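Local coordinates for protein methylornithine synthase PylB (Methanosarcina barkeri, PDB 3T7V) that isomerises L-lysine to (3R)-3-methyl-D-ornithine by radical chemistry with a [4Fe-4S] cluster and S-adenosylmethionine, a step in pyrrolysine biosynthesis, at residues R48-H53 and V264-F269; L91-I96 and V132-E137. All coordinates share one frame; numbering follows the deposited sequence.

From the N terminus, the chain runs through helix 37-55, which carries residues 48-53, before entering the first strand, 58-68. Contact 1 closes a loop of 210 residues when helix 258-268 returns to this early helix; six parallel strands, from 58-68 to 233-238, lie within the loop. Contact 2 is nested inside it and closes a much shorter loop of 35 residues, joining helices 93-103 and 126-139 on the outside of the barrel, with strand 110-115 between them in sequence. The two contacts lie on opposite sides of the chain's centre, their own centres 36 Å apart and their nearest atoms about 22 Å apart, so they do not touch.

Contact 1 of 2, residues R48-H53 and V264-F269; sequences RKVRDH and VLRLMF
The side chains of Arg51 and Arg266 cross at a slant, with the aliphatic root of the first laid against the guanidinium of the second. CG of Arg51 sits over one face of that group, 3.8 Å from Arg266 NE, and the two guanidinium planes are turned 51° from each other. Arg51 CG stands anti to its own backbone nitrogen (chi1 -166°), and bends further along the chain then carry the charged end away from the other helix. There Asp52 OD1 accepts from both NE, at 2.9 Å, and NH2 of Arg51 in a side-on salt bridge that lies in the guanidinium plane, while Arg51 NH1 donates to the carbonyls of Leu290 and Ala294. The like charges thus stay separated, Arg51 NE lying 6.1 Å from Arg266 NE. Helix 37-55 precedes the first strand of the TIM-barrel fold, and helix 258-268 leads toward strand 275-277; their short segments cross at 49°, with axes 9.2 Å apart. Val50 lies antiparallel alongside Arg266, its CG1 4.0 Å from Arg266 CD. Val50 CG2, the other methyl, meets Leu267 CD2 at 3.8 Å, these two side chains being nearly perpendicular. If Arg51 were an alanine, the carbonyls of Leu290 and Ala294 would probably lose a shared donor, Asp52 its charged mate, and the Arg266 guanidinium the methylene over one face. Arg266 is itself anchored by backbone carbonyls, NH1 donating to those of Arg272 and Pro270 and NE to that of Gly293.

Contact 2 of 2, residues L91-I96 and V132-E137; sequences LTMEEI and VQIVKE
Beside Met93 and Ile96, the residues that touch Ile134 and Val135 across the contact, the carboxylate oxygen OE1 of Glu95 takes the backbone N-H of Thr92 at 3.0 Å. That bond is nearly straight (167°) and uses the anti lone pair of OE1; the hydroxyl OG1 of Thr92 adds a long, weak bond to the same oxygen. In return Glu95 N donates to Thr92 OG1 at 3.1 Å, completing a capping box that fixes the start of helix 93-103. The first helical residue, Met93, then reaches across to Ile134, and the two side chains meet tip to tip. Met93 SD lies only 3.3 Å from Ile134 CD1, a close approach that suggests tight packing, and 3.8 Å from Ile134 CG2, so the thioether touches both branches of the isoleucine. Folding of the methionine beyond CG, ending in a chi3 of 37° that falls short of a staggered value, brings Met93 CE to 3.9 Å from Ile134 CD1. About one turn further along the helix, at the more buried Ile96, the packing is less tight: Ile96 CG2 touches Val135 CG2 at 3.8 Å, the side chains set about at right angles. On the outer side of the second helix, Gln133 NE2 donates to Glu137 OE2 at 3.0 Å, meeting the oxygen from above the carboxylate plane, 43° out of it, and linking successive turns. Toward the strands, Val135 also packs on Ile143 of strand 143-146, and Leu91 forms backbone hydrogen bonds with Phe67 of strand 58-68. The contact joins helices 93-103 and 126-139 on the outside of the radical SAM barrel; the first precedes strand 110-115 in the chain, and the second follows it, after the short helix 119-123, and leads to strand 143-146.

Contact 1 of 2, residues R48-H53 and V264-F269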
loop_
_atom_site.group_PDB
_atom_site.type_symbol
_atom_site.label_atom_id
_atom_site.label_comp_id
_atom_site.label_asym_id
_atom_site.label_seq_id
_atom_site.Cartn_x
_atom_site.Cartn_y
_atom_site.Cartn_z
ATOM N N ARG A 48 18.693 -3.792 -1.823
ATOM C CA ARG A 48 18.595 -4.289 -3.203
ATOM C C ARG A 48 19.249 -5.686 -3.337
ATOM O O ARG A 48 18.754 -6.508 -4.100
ATOM C CB ARG A 48 19.282 -3.314 -4.149
ATOM C CG ARG A 48 18.596 -1.978 -4.339
ATOM C CD ARG A 48 19.134 -1.213 -5.561
ATOM N NE ARG A 48 20.592 -0.909 -5.440
ATOM C CZ ARG A 48 21.089 0.177 -4.882
ATOM N NH1 ARG A 48 20.291 1.084 -4.298
ATOM N NH2 ARG A 48 22.426 0.329 -4.869
ATOM N N LYS A 49 20.347 -5.969 -2.617
ATOM C CA LYS A 49 20.911 -7.309 -2.686
ATOM C C LYS A 49 19.913 -8.384 -2.269
ATOM O O LYS A 49 19.752 -9.435 -2.887
ATOM C CB LYS A 49 22.144 -7.395 -1.774
ATOM C CG LYS A 49 22.948 -8.700 -1.964
ATOM C CD LYS A 49 24.163 -8.829 -1.041
ATOM C CE LYS A 49 25.258 -7.847 -1.410
ATOM N NZ LYS A 49 26.314 -7.784 -0.342
ATOM N N VAL A 50 19.175 -8.093 -1.194
ATOM C CA VAL A 50 18.197 -9.041 -0.653
ATOM C C VAL A 50 17.058 -9.163 -1.656
ATOM O O VAL A 50 16.672 -10.276 -2.020
ATOM C CB VAL A 50 17.654 -8.544 0.750
ATOM C CG1 VAL A 50 16.598 -9.510 1.258
ATOM C CG2 VAL A 50 18.828 -8.524 1.721
ATOM N N ARG A 51 16.543 -8.019 -2.120
ATOM C CA ARG A 51 15.422 -8.079 -3.079
ATOM C C ARG A 51 15.816 -8.801 -4.386
ATOM O O ARG A 51 15.054 -9.611 -4.897
ATOM C CB ARG A 51 15.051 -6.677 -3.452
ATOM C CG ARG A 51 13.717 -6.508 -4.171
ATOM C CD ARG A 51 13.861 -6.275 -5.632
ATOM N NE ARG A 51 15.041 -5.581 -6.145
ATOM C CZ ARG A 51 15.168 -4.262 -6.282
ATOM N NH1 ARG A 51 14.182 -3.451 -5.978
ATOM N NH2 ARG A 51 16.282 -3.737 -6.774
ATOM N N ASP A 52 17.056 -8.579 -4.843
ATOM C CA ASP A 52 17.482 -9.191 -6.110
ATOM C C ASP A 52 17.643 -10.695 -5.925
ATOM O O ASP A 52 17.396 -11.475 -6.834
ATOM C CB ASP A 52 18.817 -8.575 -6.578
ATOM C CG ASP A 52 18.703 -7.098 -7.042
ATOM O OD1 ASP A 52 17.591 -6.522 -7.220
ATOM O OD2 ASP A 52 19.793 -6.475 -7.242
ATOM N N HIS A 53 18.052 -11.119 -4.731
ATOM C CA HIS A 53 18.217 -12.531 -4.454
ATOM C C HIS A 53 16.928 -13.271 -4.624
ATOM O O HIS A 53 16.900 -14.341 -5.240
ATOM C CB HIS A 53 18.774 -12.735 -3.069
ATOM C CG HIS A 53 18.994 -14.196 -2.732
ATOM N ND1 HIS A 53 20.124 -14.882 -3.118
ATOM C CD2 HIS A 53 18.204 -15.101 -2.070
ATOM C CE1 HIS A 53 20.041 -16.151 -2.688
ATOM N NE2 HIS A 53 18.884 -16.299 -2.054
ATOM N N VAL A 264 14.627 -1.018 5.476
ATOM C CA VAL A 264 14.553 -1.805 6.702
ATOM C C VAL A 264 13.481 -2.894 6.560
ATOM O O VAL A 264 13.679 -4.049 6.983
ATOM C CB VAL A 264 14.234 -0.858 7.897
ATOM C CG1 VAL A 264 13.906 -1.689 9.114
ATOM C CG2 VAL A 264 15.496 -0.012 8.184
ATOM N N LEU A 265 12.332 -2.575 5.918
ATOM C CA LEU A 265 11.303 -3.618 5.717
ATOM C C LEU A 265 11.848 -4.749 4.864
ATOM O O LEU A 265 11.477 -5.912 5.066
ATOM C CB LEU A 265 10.068 -3.016 4.948
ATOM C CG LEU A 265 9.169 -2.177 5.902
ATOM C CD1 LEU A 265 8.106 -1.431 5.023
ATOM C CD2 LEU A 265 8.465 -2.999 6.953
ATOM N N ARG A 266 12.629 -4.392 3.851
ATOM C CA ARG A 266 13.197 -5.484 2.989
ATOM C C ARG A 266 14.161 -6.363 3.795
ATOM O O ARG A 266 14.213 -7.596 3.571
ATOM C CB ARG A 266 13.892 -4.887 1.788
ATOM C CG ARG A 266 14.623 -5.871 0.851
ATOM C CD ARG A 266 13.697 -6.979 0.367
ATOM N NE ARG A 266 12.696 -6.434 -0.540
ATOM C CZ ARG A 266 11.548 -7.052 -0.845
ATOM N NH1 ARG A 266 11.223 -8.218 -0.342
ATOM N NH2 ARG A 266 10.643 -6.410 -1.599
ATOM N N LEU A 267 14.852 -5.727 4.735
ATOM C CA LEU A 267 15.810 -6.511 5.491
ATOM C C LEU A 267 15.090 -7.356 6.553
ATOM O O LEU A 267 15.610 -8.351 6.996
ATOM C CB LEU A 267 16.871 -5.573 6.112
ATOM C CG LEU A 267 17.766 -4.827 5.091
ATOM C CD1 LEU A 267 18.713 -3.821 5.757
ATOM C CD2 LEU A 267 18.602 -5.809 4.302
ATOM N N MET A 268 13.935 -6.896 7.043
ATOM C CA MET A 268 13.100 -7.609 7.999
ATOM C C MET A 268 12.170 -8.662 7.380
ATOM O O MET A 268 11.852 -9.642 8.040
ATOM C CB MET A 268 12.180 -6.650 8.787
ATOM C CG MET A 268 12.974 -5.767 9.729
ATOM S SD MET A 268 11.744 -4.757 10.660
ATOM C CE MET A 268 10.839 -6.026 11.630
ATOM N N PHE A 269 11.633 -8.393 6.176
ATOM C CA PHE A 269 10.711 -9.255 5.496
ATOM C C PHE A 269 11.265 -9.568 4.098
ATOM O O PHE A 269 10.738 -9.132 3.039
ATOM C CB PHE A 269 9.375 -8.498 5.302
ATOM C CG PHE A 269 8.738 -8.054 6.584
ATOM C CD1 PHE A 269 8.922 -6.794 7.117
ATOM C CD2 PHE A 269 7.797 -8.926 7.230
ATOM C CE1 PHE A 269 8.311 -6.393 8.345
ATOM C CE2 PHE A 269 7.199 -8.526 8.429
ATOM C CZ PHE A 269 7.438 -7.265 8.990
#

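Contact 2 of 2, residues L91-I96 and V132-E137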
loop_
_atom_site.group_PDB
_atom_site.type_symbol
_atom_site.label_atom_id
_atom_site.label_comp_id
_atom_site.label_asym_id
_atom_site.label_seq_id
_atom_site.Cartn_x
_atom_site.Cartn_y
_atom_site.Cartn_z
ATOM N N LEU A 91 -18.432 5.460 -8.447
ATOM C CA LEU A 91 -18.517 4.959 -9.860
ATOM C C LEU A 91 -19.788 4.127 -9.997
ATOM O O LEU A 91 -20.166 3.319 -9.131
ATOM C CB LEU A 91 -17.342 4.063 -10.187
ATOM C CG LEU A 91 -15.972 4.753 -10.093
ATOM C CD1 LEU A 91 -14.924 3.738 -10.506
ATOM C CD2 LEU A 91 -15.913 6.035 -10.990
ATOM N N THR A 92 -20.502 4.352 -11.138
ATOM C CA THR A 92 -21.610 3.492 -11.444
ATOM C C THR A 92 -21.105 2.129 -12.028
ATOM O O THR A 92 -19.922 2.042 -12.388
ATOM C CB THR A 92 -22.505 4.131 -12.548
ATOM O OG1 THR A 92 -21.695 4.246 -13.727
ATOM C CG2 THR A 92 -23.046 5.453 -12.082
ATOM N N MET A 93 -22.012 1.145 -12.156
ATOM C CA MET A 93 -21.619 -0.114 -12.752
ATOM C C MET A 93 -21.076 0.086 -14.143
ATOM O O MET A 93 -20.105 -0.590 -14.530
ATOM C CB MET A 93 -22.828 -1.075 -12.767
ATOM C CG MET A 93 -22.435 -2.494 -13.163
ATOM S SD MET A 93 -21.049 -3.114 -12.118
ATOM C CE MET A 93 -21.330 -2.455 -10.447
ATOM N N GLU A 94 -21.710 0.978 -14.972
ATOM C CA GLU A 94 -21.188 1.192 -16.291
ATOM C C GLU A 94 -19.763 1.770 -16.296
ATOM O O GLU A 94 -18.899 1.388 -17.091
ATOM C CB GLU A 94 -22.123 2.122 -17.087
ATOM C CG GLU A 94 -23.429 1.458 -17.502
ATOM C CD GLU A 94 -24.455 1.309 -16.376
ATOM O OE1 GLU A 94 -24.356 1.792 -15.163
ATOM O OE2 GLU A 94 -25.487 0.650 -16.726
ATOM N N GLU A 95 -19.503 2.706 -15.354
ATOM C CA GLU A 95 -18.151 3.274 -15.254
ATOM C C GLU A 95 -17.153 2.218 -14.772
ATOM O O GLU A 95 -15.985 2.220 -15.258
ATOM C CB GLU A 95 -18.147 4.408 -14.188
ATOM C CG GLU A 95 -18.828 5.701 -14.703
ATOM C CD GLU A 95 -18.834 6.876 -13.686
ATOM O OE1 GLU A 95 -19.471 6.703 -12.642
ATOM O OE2 GLU A 95 -18.226 7.972 -13.964
ATOM N N ILE A 96 -17.574 1.284 -13.905
ATOM C CA ILE A 96 -16.657 0.219 -13.467
ATOM C C ILE A 96 -16.351 -0.711 -14.643
ATOM O O ILE A 96 -15.206 -1.055 -14.848
ATOM C CB ILE A 96 -17.291 -0.552 -12.281
ATOM C CG1 ILE A 96 -17.354 0.408 -11.063
ATOM C CG2 ILE A 96 -16.508 -1.868 -12.005
ATOM C CD1 ILE A 96 -18.272 0.037 -9.915
ATOM N N VAL A 132 -17.258 -6.906 -6.384
ATOM C CA VAL A 132 -16.118 -7.803 -6.562
ATOM C C VAL A 132 -16.389 -8.904 -7.588
ATOM O O VAL A 132 -15.517 -9.177 -8.437
ATOM C CB VAL A 132 -15.786 -8.457 -5.176
ATOM C CG1 VAL A 132 -14.682 -9.522 -5.317
ATOM C CG2 VAL A 132 -15.316 -7.379 -4.174
ATOM N N GLN A 133 -17.603 -9.459 -7.583
ATOM C CA GLN A 133 -17.943 -10.519 -8.542
ATOM C C GLN A 133 -17.824 -9.964 -9.961
ATOM O O GLN A 133 -17.270 -10.629 -10.835
ATOM C CB GLN A 133 -19.366 -10.985 -8.273
ATOM C CG GLN A 133 -19.829 -12.054 -9.299
ATOM C CD GLN A 133 -21.250 -12.512 -9.082
ATOM O OE1 GLN A 133 -21.830 -12.273 -8.064
ATOM N NE2 GLN A 133 -21.843 -13.112 -10.091
ATOM N N ILE A 134 -18.340 -8.772 -10.241
ATOM C CA ILE A 134 -18.301 -8.201 -11.589
ATOM C C ILE A 134 -16.917 -7.939 -12.016
ATOM O O ILE A 134 -16.544 -8.268 -13.166
ATOM C CB ILE A 134 -19.205 -6.933 -11.689
ATOM C CG1 ILE A 134 -20.675 -7.370 -11.631
ATOM C CG2 ILE A 134 -18.903 -6.147 -12.961
ATOM C CD1 ILE A 134 -21.621 -6.255 -11.318
ATOM N N VAL A 135 -16.103 -7.325 -11.151
ATOM C CA VAL A 135 -14.724 -7.104 -11.551
ATOM C C VAL A 135 -13.951 -8.422 -11.791
ATOM O O VAL A 135 -13.152 -8.535 -12.738
ATOM C CB VAL A 135 -13.991 -6.246 -10.470
ATOM C CG1 VAL A 135 -12.495 -6.121 -10.831
ATOM C CG2 VAL A 135 -14.684 -4.843 -10.389
ATOM N N LYS A 136 -14.164 -9.454 -10.964
ATOM C CA LYS A 136 -13.457 -10.732 -11.145
ATOM C C LYS A 136 -13.928 -11.342 -12.480
ATOM O O LYS A 136 -13.116 -11.896 -13.229
ATOM C CB LYS A 136 -13.757 -11.663 -9.990
ATOM C CG LYS A 136 -12.828 -12.872 -9.953
ATOM C CD LYS A 136 -11.464 -12.441 -9.440
ATOM C CE LYS A 136 -10.625 -13.664 -9.290
ATOM N NZ LYS A 136 -9.322 -13.246 -8.594
ATOM N N GLU A 137 -15.246 -11.256 -12.764
ATOM C CA GLU A 137 -15.754 -11.819 -14.039
ATOM C C GLU A 137 -15.178 -11.089 -15.259
ATOM O O GLU A 137 -14.924 -11.724 -16.299
ATOM C CB GLU A 137 -17.278 -11.714 -14.063
ATOM C CG GLU A 137 -18.000 -12.733 -13.197
ATOM C CD GLU A 137 -19.515 -12.478 -13.219
ATOM O OE1 GLU A 137 -20.008 -11.422 -13.800
ATOM O OE2 GLU A 137 -20.201 -13.314 -12.611
#